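Local structure of 3-oxoacyl-[acyl-carrier-protein] synthase 3 (Micrococcus luteus NCTC 2665, 4EWP) at residues V19-P24 with A315-L320; D83-I88 with T141-L146; A271-Q276 with A310-A315. The protein probably catalyses the first condensation of fatty acid synthesis, extending an acyl group taken from acetyl-CoA with two carbons from malonyl-ACP. One frame throughout, in Å; residues are numbered along the deposited sequence.

Contact 1 of 3, residues V19-P24 with A315-L320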
# COMPACT_ATOMS: atom_id res chain seq x y z
N VAL A 19 -1.06 -13.62 -17.54
CA VAL A 19 -2.12 -12.77 -17.02
C VAL A 19 -3.33 -13.61 -16.63
O VAL A 19 -3.66 -14.61 -17.28
CB VAL A 19 -2.52 -11.65 -18.02
CG1 VAL A 19 -2.88 -12.24 -19.38
CG2 VAL A 19 -3.65 -10.79 -17.46
N GLY A 20 -3.98 -13.23 -15.53
CA GLY A 20 -5.10 -13.96 -15.00
C GLY A 20 -6.23 -12.99 -14.69
O GLY A 20 -6.01 -11.80 -14.55
N ALA A 21 -7.44 -13.52 -14.61
CA ALA A 21 -8.63 -12.69 -14.50
C ALA A 21 -9.68 -13.33 -13.60
O ALA A 21 -9.83 -14.55 -13.57
CB ALA A 21 -9.23 -12.45 -15.91
N TYR A 22 -10.40 -12.49 -12.87
CA TYR A 22 -11.63 -12.94 -12.23
C TYR A 22 -12.71 -11.90 -12.54
O TYR A 22 -12.54 -10.70 -12.26
CB TYR A 22 -11.46 -13.10 -10.71
CG TYR A 22 -12.67 -13.71 -10.04
CD1 TYR A 22 -13.80 -12.93 -9.75
CD2 TYR A 22 -12.71 -15.05 -9.72
CE1 TYR A 22 -14.93 -13.49 -9.14
CE2 TYR A 22 -13.82 -15.62 -9.11
CZ TYR A 22 -14.92 -14.84 -8.83
OH TYR A 22 -16.01 -15.43 -8.23
N ARG A 23 -13.80 -12.37 -13.11
CA ARG A 23 -14.93 -11.53 -13.48
C ARG A 23 -16.18 -12.08 -12.83
O ARG A 23 -16.60 -13.20 -13.13
CB ARG A 23 -15.13 -11.55 -15.00
CG ARG A 23 -14.04 -10.86 -15.78
CD ARG A 23 -14.42 -10.81 -17.25
NE ARG A 23 -13.28 -10.43 -18.09
CZ ARG A 23 -12.99 -9.17 -18.42
NH1 ARG A 23 -13.76 -8.17 -17.98
NH2 ARG A 23 -11.94 -8.92 -19.20
N PRO A 24 -16.80 -11.29 -11.94
CA PRO A 24 -18.10 -11.67 -11.37
C PRO A 24 -19.10 -11.99 -12.47
O PRO A 24 -19.09 -11.33 -13.51
CB PRO A 24 -18.51 -10.42 -10.61
CG PRO A 24 -17.19 -9.80 -10.19
CD PRO A 24 -16.28 -10.04 -11.36
N ALA A 315 -8.51 -6.17 -19.19
CA ALA A 315 -8.63 -5.84 -20.61
C ALA A 315 -7.54 -6.55 -21.41
O ALA A 315 -7.77 -6.99 -22.53
CB ALA A 315 -8.53 -4.34 -20.82
N MET A 316 -6.36 -6.66 -20.82
CA MET A 316 -5.25 -7.36 -21.47
C MET A 316 -5.63 -8.82 -21.66
O MET A 316 -5.40 -9.41 -22.73
CB MET A 316 -3.99 -7.29 -20.61
CG MET A 316 -2.80 -7.96 -21.25
SD MET A 316 -1.43 -8.12 -20.10
CE MET A 316 -1.05 -6.40 -19.79
N HIS A 317 -6.22 -9.40 -20.61
CA HIS A 317 -6.68 -10.78 -20.64
C HIS A 317 -7.69 -10.99 -21.76
O HIS A 317 -7.62 -11.97 -22.50
CB HIS A 317 -7.27 -11.15 -19.29
CG HIS A 317 -7.70 -12.59 -19.18
ND1 HIS A 317 -8.92 -13.03 -19.65
CD2 HIS A 317 -7.10 -13.66 -18.62
CE1 HIS A 317 -9.04 -14.32 -19.40
NE2 HIS A 317 -7.95 -14.73 -18.77
N ARG A 318 -8.64 -10.06 -21.89
CA ARG A 318 -9.64 -10.18 -22.94
C ARG A 318 -9.02 -9.99 -24.32
O ARG A 318 -9.40 -10.67 -25.27
CB ARG A 318 -10.77 -9.18 -22.74
CG ARG A 318 -11.83 -9.24 -23.84
CD ARG A 318 -12.98 -8.30 -23.53
NE ARG A 318 -14.03 -8.36 -24.55
CZ ARG A 318 -15.17 -7.69 -24.49
NH1 ARG A 318 -15.42 -6.89 -23.46
NH2 ARG A 318 -16.06 -7.80 -25.47
N LEU A 319 -8.06 -9.08 -24.44
CA LEU A 319 -7.39 -8.86 -25.72
C LEU A 319 -6.74 -10.14 -26.22
O LEU A 319 -6.82 -10.46 -27.41
CB LEU A 319 -6.33 -7.77 -25.57
CG LEU A 319 -6.47 -6.60 -26.54
CD1 LEU A 319 -7.93 -6.20 -26.65
CD2 LEU A 319 -5.61 -5.42 -26.12
N LEU A 320 -6.09 -10.87 -25.31
CA LEU A 320 -5.34 -12.06 -25.69
C LEU A 320 -6.25 -13.23 -26.03
O LEU A 320 -5.94 -14.02 -26.92
CB LEU A 320 -4.36 -12.45 -24.59
CG LEU A 320 -3.20 -11.46 -24.54
CD1 LEU A 320 -2.45 -11.51 -23.20
CD2 LEU A 320 -2.27 -11.65 -25.74
O HOH W 1 -11.37 -11.94 -20.32
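In the layered thiolase fold of this FabH, strand 13-22 of the N-terminal sheet lies across helix 311-322, bringing V19, A21 and R23 onto M316, H317, R318 and L320. The helix also meets strand 269-274 of the second sheet, through A315, L319 and M316, the last of which touches both strands. Strand 19-22 and helix 315-320 run with their directions 108° apart. A21 and H317 form the centre. CB of A21 sits over one face of the imidazole, 3.6 Å from the centroid of the H317 ring and 10° off its normal, a CH-pi contact. The ring is reached because CG of H317 stands anti to its backbone N (chi1 -177°). V19 O lies at the ring edge, near the plane, 3.8 Å from H317 CD2. V19 also spreads over the helix: its CG1 meets L320 CD1 at 3.9 Å, and its CG2 meets H317 CB at 4.1 Å. The M316 sulfur lies beside V19 CB. At the other end, R23 NH2 comes to 3.7 Å from R318 CB. The two arginine chains cross at about a right angle, and their guanidinium planes are nearly perpendicular. A water in the plane of the H317 ring bridges the segments, 2.8 Å from H317 ND1. It accepts a long bond of 3.3 Å from R23 NH2. E72 on helix 62-76 takes H317 NE2 on one carboxylate oxygen and the backbone N of A21 on the other. D300 forms salt bridges with both R23 and R318, and R318 also pairs with E322 and D303. The contact thus grades from apolar at V19 to charged at R23. These acids probably offset the two like charges, and E72 is likely to favour a proton on NE2 of H317.

Contact 2 of 3, residues D83-I88 with T141-L146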
# COMPACT_ATOMS: atom_id res chain seq x y z
N ASP A 83 6.46 -20.79 -5.98
CA ASP A 83 7.45 -20.18 -6.85
C ASP A 83 7.49 -18.65 -6.73
O ASP A 83 8.45 -18.03 -7.19
CB ASP A 83 7.23 -20.58 -8.31
CG ASP A 83 7.45 -22.07 -8.54
OD1 ASP A 83 8.50 -22.59 -8.09
OD2 ASP A 83 6.58 -22.72 -9.16
N LEU A 84 6.48 -18.06 -6.11
CA LEU A 84 6.44 -16.60 -5.99
C LEU A 84 7.35 -16.06 -4.88
O LEU A 84 7.44 -16.64 -3.81
CB LEU A 84 5.00 -16.12 -5.76
CG LEU A 84 3.95 -16.46 -6.81
CD1 LEU A 84 2.56 -16.18 -6.25
CD2 LEU A 84 4.18 -15.72 -8.16
N ASP A 85 8.02 -14.93 -5.13
CA ASP A 85 8.95 -14.35 -4.17
C ASP A 85 8.36 -13.08 -3.58
O ASP A 85 8.96 -12.50 -2.67
CB ASP A 85 10.28 -13.98 -4.85
CG ASP A 85 10.91 -15.15 -5.55
OD1 ASP A 85 10.77 -16.29 -5.07
OD2 ASP A 85 11.56 -14.92 -6.60
N ALA A 86 7.22 -12.63 -4.11
CA ALA A 86 6.53 -11.45 -3.61
C ALA A 86 5.10 -11.37 -4.13
O ALA A 86 4.82 -11.85 -5.24
CB ALA A 86 7.29 -10.19 -3.98
N VAL A 87 4.22 -10.77 -3.35
CA VAL A 87 2.81 -10.67 -3.70
C VAL A 87 2.40 -9.23 -3.48
O VAL A 87 2.48 -8.74 -2.36
CB VAL A 87 1.92 -11.57 -2.79
CG1 VAL A 87 0.46 -11.33 -3.07
CG2 VAL A 87 2.26 -13.05 -2.96
N ILE A 88 2.00 -8.54 -4.54
CA ILE A 88 1.59 -7.15 -4.43
C ILE A 88 0.13 -7.04 -4.81
O ILE A 88 -0.28 -7.43 -5.91
CB ILE A 88 2.41 -6.22 -5.36
CG1 ILE A 88 3.90 -6.36 -5.09
CG2 ILE A 88 1.98 -4.78 -5.19
CD1 ILE A 88 4.77 -5.51 -5.99
N THR A 141 15.90 -8.72 -6.05
CA THR A 141 15.18 -8.94 -4.79
C THR A 141 14.19 -10.08 -4.94
O THR A 141 13.89 -10.80 -3.98
CB THR A 141 14.44 -7.65 -4.36
OG1 THR A 141 15.39 -6.58 -4.23
CG2 THR A 141 13.71 -7.86 -3.03
N ALA A 142 13.68 -10.26 -6.16
CA ALA A 142 12.67 -11.28 -6.43
C ALA A 142 12.81 -11.83 -7.86
O ALA A 142 13.12 -11.09 -8.80
CB ALA A 142 11.25 -10.71 -6.20
N ARG A 143 12.60 -13.13 -8.02
CA ARG A 143 12.63 -13.74 -9.35
C ARG A 143 11.23 -13.82 -9.98
O ARG A 143 11.08 -13.75 -11.19
CB ARG A 143 13.29 -15.11 -9.28
CG ARG A 143 14.78 -15.07 -8.93
CD ARG A 143 15.46 -16.41 -9.19
NE ARG A 143 15.00 -16.99 -10.46
CZ ARG A 143 15.44 -16.62 -11.66
NH1 ARG A 143 16.35 -15.66 -11.78
NH2 ARG A 143 14.96 -17.21 -12.75
N HIS A 144 10.21 -13.97 -9.14
CA HIS A 144 8.81 -14.02 -9.59
C HIS A 144 7.89 -13.19 -8.66
O HIS A 144 7.79 -13.46 -7.47
CB HIS A 144 8.30 -15.47 -9.63
CG HIS A 144 9.09 -16.37 -10.53
ND1 HIS A 144 10.13 -17.15 -10.08
CD2 HIS A 144 8.98 -16.63 -11.86
CE1 HIS A 144 10.63 -17.85 -11.08
NE2 HIS A 144 9.95 -17.55 -12.17
N VAL A 145 7.22 -12.19 -9.22
CA VAL A 145 6.39 -11.29 -8.43
C VAL A 145 4.98 -11.35 -8.96
O VAL A 145 4.74 -11.23 -10.18
CB VAL A 145 6.91 -9.82 -8.49
CG1 VAL A 145 6.03 -8.85 -7.66
CG2 VAL A 145 8.35 -9.76 -8.03
N LEU A 146 4.03 -11.58 -8.05
CA LEU A 146 2.63 -11.57 -8.42
C LEU A 146 2.07 -10.17 -8.19
O LEU A 146 2.28 -9.60 -7.13
CB LEU A 146 1.85 -12.57 -7.57
CG LEU A 146 0.34 -12.53 -7.73
CD1 LEU A 146 -0.11 -13.07 -9.10
CD2 LEU A 146 -0.31 -13.30 -6.60
O HOH W 2 11.18 -17.62 -7.60
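The D85 carboxylate faces the backbone of R143 and H144, with OD2 receiving two N-H groups. R143 N comes in at the anti lone pair of D85 OD2, at 2.5 Å, a length that is doubtfully short, and the bond is bent to 147°. H144 N meets D85 OD2 at 3.0 Å from above the carboxylate plane, 52° out of it. CG of D85 lies beside its own backbone N (chi1 -56°), which turns the carboxylate to these donors. D85 N in turn gives a nearly straight bond of 2.8 Å to H144 O. The H144 ring has a water in its plane, 2.7 Å from ND1; this water also lies 2.8 Å from D83 O, to which it probably donates. These bonds lead into the parallel pairing of strands 86-90 and 144-152, neighbours in the N-terminal sheet. The crossover from strand 116-120 through helix 125-138 to strand 144-152 passes strand 86-90. A86 O accepts from L146 N, and L146 O accepts from I88 N. V87 and L146 point to the same face and lie side by side, with V87 CG1 4.1 Å from L146 CD2. L84 slants across L146, its CD1 3.9 Å from L146 CB, and both leucines touch I109. I88 crosses V145 at an angle, CD1 of I88 to CG1 of V145 at 3.9 Å, and both residues pack on helix 125-138.

Contact 3 of 3, residues A271-Q276 with A310-A315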
# COMPACT_ATOMS: atom_id res chain seq x y z
N ALA A 271 -0.90 -3.29 -29.32
CA ALA A 271 -2.10 -2.95 -28.57
C ALA A 271 -1.91 -1.71 -27.71
O ALA A 271 -0.80 -1.37 -27.30
CB ALA A 271 -2.55 -4.13 -27.71
N PHE A 272 -3.03 -1.05 -27.43
CA PHE A 272 -3.07 0.09 -26.53
C PHE A 272 -4.08 -0.25 -25.45
O PHE A 272 -5.26 -0.45 -25.73
CB PHE A 272 -3.48 1.36 -27.29
CG PHE A 272 -3.76 2.53 -26.39
CD1 PHE A 272 -2.89 2.86 -25.36
CD2 PHE A 272 -4.90 3.32 -26.59
CE1 PHE A 272 -3.15 3.95 -24.53
CE2 PHE A 272 -5.17 4.40 -25.77
CZ PHE A 272 -4.29 4.72 -24.73
N ILE A 273 -3.62 -0.34 -24.21
CA ILE A 273 -4.49 -0.77 -23.13
C ILE A 273 -4.56 0.28 -22.04
O ILE A 273 -3.88 0.16 -21.02
CB ILE A 273 -4.05 -2.11 -22.53
CG1 ILE A 273 -3.68 -3.09 -23.65
CG2 ILE A 273 -5.16 -2.67 -21.65
CD1 ILE A 273 -3.00 -4.35 -23.17
N PRO A 274 -5.36 1.32 -22.26
CA PRO A 274 -5.47 2.29 -21.16
C PRO A 274 -6.41 1.75 -20.09
O PRO A 274 -7.29 0.92 -20.36
CB PRO A 274 -6.07 3.53 -21.84
CG PRO A 274 -6.90 2.95 -22.96
CD PRO A 274 -6.14 1.73 -23.44
N HIS A 275 -6.20 2.19 -18.87
CA HIS A 275 -7.18 2.03 -17.82
C HIS A 275 -8.58 2.34 -18.39
O HIS A 275 -8.76 3.34 -19.09
CB HIS A 275 -6.83 2.98 -16.71
CG HIS A 275 -7.97 3.30 -15.80
ND1 HIS A 275 -8.68 2.33 -15.13
CD2 HIS A 275 -8.52 4.49 -15.45
CE1 HIS A 275 -9.62 2.90 -14.40
NE2 HIS A 275 -9.55 4.21 -14.58
N GLN A 276 -9.55 1.48 -18.09
CA GLN A 276 -10.90 1.57 -18.64
C GLN A 276 -11.78 2.56 -17.86
O GLN A 276 -12.72 2.17 -17.17
CB GLN A 276 -11.57 0.19 -18.65
CG GLN A 276 -10.85 -0.85 -19.52
CD GLN A 276 -10.85 -0.48 -21.00
OE1 GLN A 276 -11.88 -0.57 -21.68
NE2 GLN A 276 -9.69 -0.07 -21.52
N ALA A 310 -8.12 -3.20 -11.37
CA ALA A 310 -8.34 -4.43 -12.11
C ALA A 310 -8.39 -4.16 -13.61
O ALA A 310 -8.21 -5.08 -14.42
CB ALA A 310 -9.65 -5.06 -11.66
N SER A 311 -8.65 -2.91 -13.99
CA SER A 311 -9.11 -2.66 -15.36
C SER A 311 -8.12 -3.09 -16.45
O SER A 311 -8.51 -3.74 -17.43
CB SER A 311 -9.57 -1.21 -15.55
OG SER A 311 -8.51 -0.37 -15.94
N ILE A 312 -6.85 -2.75 -16.29
CA ILE A 312 -5.89 -3.02 -17.36
C ILE A 312 -5.59 -4.51 -17.55
O ILE A 312 -5.64 -5.01 -18.68
CB ILE A 312 -4.60 -2.21 -17.18
CG1 ILE A 312 -4.89 -0.73 -17.45
CG2 ILE A 312 -3.50 -2.73 -18.10
CD1 ILE A 312 -3.74 0.21 -17.07
N PRO A 313 -5.26 -5.22 -16.46
CA PRO A 313 -5.01 -6.65 -16.68
C PRO A 313 -6.25 -7.39 -17.17
O PRO A 313 -6.12 -8.31 -17.99
CB PRO A 313 -4.55 -7.17 -15.30
CG PRO A 313 -5.02 -6.12 -14.30
CD PRO A 313 -5.05 -4.81 -15.05
N LEU A 314 -7.44 -7.00 -16.70
CA LEU A 314 -8.67 -7.60 -17.22
C LEU A 314 -8.79 -7.39 -18.73
O LEU A 314 -9.13 -8.32 -19.48
CB LEU A 314 -9.92 -7.05 -16.51
CG LEU A 314 -10.29 -7.62 -15.13
CD1 LEU A 314 -11.52 -6.92 -14.60
CD2 LEU A 314 -10.53 -9.14 -15.22
N ALA A 315 -8.51 -6.17 -19.19
CA ALA A 315 -8.63 -5.84 -20.61
C ALA A 315 -7.54 -6.55 -21.41
O ALA A 315 -7.77 -6.99 -22.53
CB ALA A 315 -8.53 -4.34 -20.82
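The S311 hydroxyl is hydrogen-bonded to H275, with OG 2.8 Å from H275 ND1 and an angle of 157°; either atom could be the donor. The hydroxyl sits at the ring edge, near the plane of the imidazole. With CG of H275 anti to its backbone N (chi1 159°), the ring is carried to S311; the second torsion then turns ND1 toward OG. H275 is predicted to be catalytic, and it lies beside C123 and N306, the other two residues of the probable Cys-His-Asn triad. F336 meets its ring edge-to-face. Next to it Q276 folds back, and its NE2 donates to P274 O at 2.8 Å. The same amide bonds to A298 and I301. Away from the imidazole the contact is apolar. CG1 of I312 approaches H275 N to 3.5 Å, and CG2 of I312 meets I273 CG2 at 3.9 Å. That I273 methyl also touches A315 CB, at 3.9 Å, one helical turn on from S311 and I312. With an alanine in place of I312, the backbone of H275 and the methyl of I273 would probably face a gap, leaving the histidine less firmly set. The chemistry implies that the predicted catalytic histidine is held in two ways: the S311 hydroxyl probably sets the turn of its ring, and I312 packs against its backbone.

In the fold
Contact 1 opens first, at strand 13-22, and closes last, on helix 311-322, so it spans most of the chain. Contacts 2 and 3 both nest inside its loop. They come in series: 83-88 meets 141-146 before 271-276 meets 310-315, and none of the loops cross. Contact 2 joins two strands of the N-terminal sheet, the same sheet that contact 1 reaches through strand 13-22, one of its two edge strands within this chain. Contact 3 ties the second sheet to helix 311-322. Contacts 1 and 3 touch and share A315, so this helix links both sheets. Contact 2 stands apart, its centre about 20 Å from that of contact 1 and 22 Å from that of contact 3.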